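Long-range contact in scarecrow-like protein 3 (Arabidopsis thaliana, PDB 6KPB), which probably acts as a GRAS-family transcription factor in plant development and binds zinc finger proteins of the IDD family, among them JACKDAW: residues Y150-R155 with L442-L447. Residues are numbered along the deposited sequence; the frame is centred on the assembly and turned at random.
Sequences YLLTNR and LQARRL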
ATOM      1  N   TYR A 150      16.926 -10.171  25.241  1.00 80.99           N
ATOM      2  CA  TYR A 150      15.974 -10.700  26.215  1.00 74.77           C
ATOM      3  C   TYR A 150      16.675 -11.517  27.291  1.00 84.77           C
ATOM      4  O   TYR A 150      16.373 -11.378  28.483  1.00 80.18           O
ATOM      5  CB  TYR A 150      14.916 -11.546  25.510  1.00 70.78           C
ATOM      6  CG  TYR A 150      14.008 -10.761  24.589  1.00 77.28           C
ATOM      7  CD1 TYR A 150      13.891  -9.380  24.702  1.00 71.80           C
ATOM      8  CD2 TYR A 150      13.266 -11.403  23.605  1.00 74.69           C
ATOM      9  CE1 TYR A 150      13.058  -8.664  23.862  1.00 74.07           C
ATOM     10  CE2 TYR A 150      12.434 -10.695  22.761  1.00 67.41           C
ATOM     11  CZ  TYR A 150      12.334  -9.328  22.892  1.00 81.80           C
ATOM     12  OH  TYR A 150      11.504  -8.625  22.051  1.00 89.31           O
ATOM     13  N   LEU A 151      17.619 -12.374  26.893  1.00 75.54           N
ATOM     14  CA  LEU A 151      18.336 -13.194  27.864  1.00 73.79           C
ATOM     15  C   LEU A 151      19.106 -12.324  28.852  1.00 73.47           C
ATOM     16  O   LEU A 151      19.039 -12.536  30.067  1.00 77.16           O
ATOM     17  CB  LEU A 151      19.279 -14.156  27.135  1.00 73.65           C
ATOM     18  CG  LEU A 151      19.898 -15.346  27.878  1.00 83.33           C
ATOM     19  CD1 LEU A 151      20.373 -16.382  26.867  1.00 69.64           C
ATOM     20  CD2 LEU A 151      21.055 -14.933  28.783  1.00 72.97           C
ATOM     21  N   LEU A 152      19.848 -11.339  28.343  1.00 72.90           N
ATOM     22  CA  LEU A 152      20.676 -10.508  29.212  1.00 74.93           C
ATOM     23  C   LEU A 152      19.826  -9.642  30.135  1.00 78.46           C
ATOM     24  O   LEU A 152      20.139  -9.501  31.323  1.00 79.17           O
ATOM     25  CB  LEU A 152      21.611  -9.639  28.372  1.00 72.55           C
ATOM     26  CG  LEU A 152      22.757 -10.372  27.668  1.00 78.83           C
ATOM     27  CD1 LEU A 152      23.495  -9.446  26.706  1.00 70.77           C
ATOM     28  CD2 LEU A 152      23.711 -10.961  28.697  1.00 72.41           C
ATOM     29  N   THR A 153      18.745  -9.059  29.612  1.00 72.01           N
ATOM     30  CA  THR A 153      17.926  -8.169  30.429  1.00 78.90           C
ATOM     31  C   THR A 153      17.119  -8.946  31.464  1.00 86.01           C
ATOM     32  O   THR A 153      16.920  -8.468  32.586  1.00 85.89           O
ATOM     33  CB  THR A 153      16.998  -7.338  29.543  1.00 85.49           C
ATOM     34  OG1 THR A 153      16.126  -8.207  28.813  1.00108.51           O
ATOM     35  CG2 THR A 153      17.807  -6.498  28.565  1.00 91.47           C
ATOM     36  N   ASN A 154      16.644 -10.144  31.108  1.00 72.25           N
ATOM     37  CA  ASN A 154      15.920 -10.959  32.081  1.00 75.23           C
ATOM     38  C   ASN A 154      16.825 -11.381  33.233  1.00 78.06           C
ATOM     39  O   ASN A 154      16.393 -11.402  34.391  1.00 88.54           O
ATOM     40  CB  ASN A 154      15.310 -12.185  31.401  1.00 71.21           C
ATOM     41  CG  ASN A 154      14.114 -11.837  30.534  1.00 83.66           C
ATOM     42  OD1 ASN A 154      13.601 -10.719  30.581  1.00 83.22           O
ATOM     43  ND2 ASN A 154      13.657 -12.802  29.743  1.00 87.64           N
ATOM     44  N   ARG A 155      18.083 -11.719  32.936  1.00 73.02           N
ATOM     45  CA  ARG A 155      19.031 -12.046  33.998  1.00 76.33           C
ATOM     46  C   ARG A 155      19.275 -10.846  34.905  1.00 81.55           C
ATOM     47  O   ARG A 155      19.318 -10.984  36.134  1.00 77.59           O
ATOM     48  CB  ARG A 155      20.346 -12.536  33.396  1.00 79.46           C
ATOM     49  CG  ARG A 155      20.330 -13.987  32.947  1.00105.98           C
ATOM     50  CD  ARG A 155      20.515 -14.930  34.127  1.00124.44           C
ATOM     51  NE  ARG A 155      19.377 -15.829  34.294  1.00136.26           N
ATOM     52  CZ  ARG A 155      19.188 -16.933  33.580  1.00137.10           C
ATOM     53  NH1 ARG A 155      20.060 -17.274  32.640  1.00137.51           N
ATOM     54  NH2 ARG A 155      18.125 -17.694  33.800  1.00137.43           N
ATOM     55  N   LEU A 442      28.122 -15.374  29.122  1.00 78.76           N
ATOM     56  CA  LEU A 442      28.495 -16.687  28.609  1.00 71.32           C
ATOM     57  C   LEU A 442      27.298 -17.397  27.990  1.00 82.50           C
ATOM     58  O   LEU A 442      27.423 -18.040  26.940  1.00 77.26           O
ATOM     59  CB  LEU A 442      29.102 -17.532  29.728  1.00 81.30           C
ATOM     60  CG  LEU A 442      29.674 -18.888  29.316  1.00 93.46           C
ATOM     61  CD1 LEU A 442      30.871 -18.704  28.393  1.00105.37           C
ATOM     62  CD2 LEU A 442      30.054 -19.707  30.539  1.00 83.58           C
ATOM     63  N   GLN A 443      26.127 -17.289  28.624  1.00 77.48           N
ATOM     64  CA  GLN A 443      24.924 -17.894  28.059  1.00 83.33           C
ATOM     65  C   GLN A 443      24.549 -17.244  26.735  1.00 83.73           C
ATOM     66  O   GLN A 443      24.094 -17.923  25.807  1.00 96.92           O
ATOM     67  CB  GLN A 443      23.766 -17.793  29.052  1.00 86.80           C
ATOM     68  CG  GLN A 443      23.705 -18.941  30.043  1.00105.57           C
ATOM     69  CD  GLN A 443      22.741 -18.681  31.184  1.00114.22           C
ATOM     70  OE1 GLN A 443      22.021 -17.682  31.191  1.00115.70           O
ATOM     71  NE2 GLN A 443      22.728 -19.581  32.162  1.00120.79           N
ATOM     72  N   ALA A 444      24.739 -15.928  26.626  1.00 80.46           N
ATOM     73  CA  ALA A 444      24.433 -15.240  25.379  1.00 73.62           C
ATOM     74  C   ALA A 444      25.378 -15.670  24.263  1.00 80.23           C
ATOM     75  O   ALA A 444      24.962 -15.802  23.107  1.00 84.13           O
ATOM     76  CB  ALA A 444      24.489 -13.729  25.590  1.00 70.35           C
ATOM     77  N   ARG A 445      26.653 -15.900  24.590  1.00 87.02           N
ATOM     78  CA  ARG A 445      27.591 -16.392  23.585  1.00 92.93           C
ATOM     79  C   ARG A 445      27.224 -17.798  23.128  1.00 86.87           C
ATOM     80  O   ARG A 445      27.298 -18.108  21.933  1.00 94.05           O
ATOM     81  CB  ARG A 445      29.020 -16.368  24.130  1.00 85.73           C
ATOM     82  CG  ARG A 445      29.580 -14.984  24.416  1.00 86.82           C
ATOM     83  CD  ARG A 445      31.083 -15.061  24.638  1.00 96.06           C
ATOM     84  NE  ARG A 445      31.530 -14.189  25.719  1.00108.17           N
ATOM     85  CZ  ARG A 445      32.068 -12.989  25.538  1.00110.95           C
ATOM     86  NH1 ARG A 445      32.231 -12.511  24.312  1.00109.26           N
ATOM     87  NH2 ARG A 445      32.448 -12.267  26.583  1.00117.09           N
ATOM     88  N   ARG A 446      26.834 -18.667  24.067  1.00 81.77           N
ATOM     89  CA  ARG A 446      26.381 -20.008  23.703  1.00 90.12           C
ATOM     90  C   ARG A 446      25.148 -19.957  22.814  1.00 91.83           C
ATOM     91  O   ARG A 446      24.990 -20.799  21.923  1.00 92.00           O
ATOM     92  CB  ARG A 446      26.090 -20.824  24.961  1.00 93.60           C
ATOM     93  CG  ARG A 446      27.328 -21.344  25.667  1.00104.65           C
ATOM     94  CD  ARG A 446      27.008 -21.795  27.082  1.00102.68           C
ATOM     95  NE  ARG A 446      28.139 -22.478  27.703  1.00104.22           N
ATOM     96  CZ  ARG A 446      28.269 -22.669  29.012  1.00109.32           C
ATOM     97  NH1 ARG A 446      27.342 -22.217  29.846  1.00106.55           N
ATOM     98  NH2 ARG A 446      29.332 -23.304  29.489  1.00112.47           N
ATOM     99  N   LEU A 447      24.265 -18.984  23.046  1.00 92.42           N
ATOM    100  CA  LEU A 447      23.129 -18.785  22.154  1.00 85.24           C
ATOM    101  C   LEU A 447      23.596 -18.530  20.726  1.00 88.74           C
ATOM    102  O   LEU A 447      22.982 -19.016  19.769  1.00 85.58           O
ATOM    103  CB  LEU A 447      22.276 -17.621  22.653  1.00 96.15           C
ATOM    104  CG  LEU A 447      20.771 -17.640  22.394  1.00109.71           C
ATOM    105  CD1 LEU A 447      20.108 -18.704  23.249  1.00117.16           C
ATOM    106  CD2 LEU A 447      20.179 -16.274  22.688  1.00112.95           C
TER
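Leu151 packs against Gln443 and Leu447, and Leu152 against Ala444, in a nearly antiparallel helix-helix contact that joins helix 145-160 to helix 438-448, partly buried and about 18 Å from the centre of the chain (centre to centre). The local axes run 161° apart and approach to 9.8 Å, and the backbones come nearest where Leu151 faces Ala444, with 6.9 Å between their CA atoms. Leu151 contributes the largest share of the buried surface. Its chi1 of -165° swings the branch out toward helix 438-448, and from CG the two methyls diverge: CD1 meets Leu447 CD2 tip to tip at 4.2 Å, while CD2 lies 3.9 Å from Gln443 CB, the Leu151 and Gln443 side chains crossing at about a right angle. Leu152 branches from the flank of its helix, but its CD2 still reaches Ala444 CB at 4.2 Å. In the GRAS fold, helix 145-160 belongs to the predicted VHIID region and precedes strand 166-171 of the central sheet; helix 438-448 belongs to the predicted SAW region, which also adds strand 472-482 to that mixed sheet. Behind the contact, Asn154 ND2 bonds to Gln179 O of helix 178-189. At the polar margin, Arg155 NH1 is modelled 2.5 Å from Gln443 OE1, too short to take at face value, so this pairing remains doubtful; the guanidinium and amide planes are turned 65° apart.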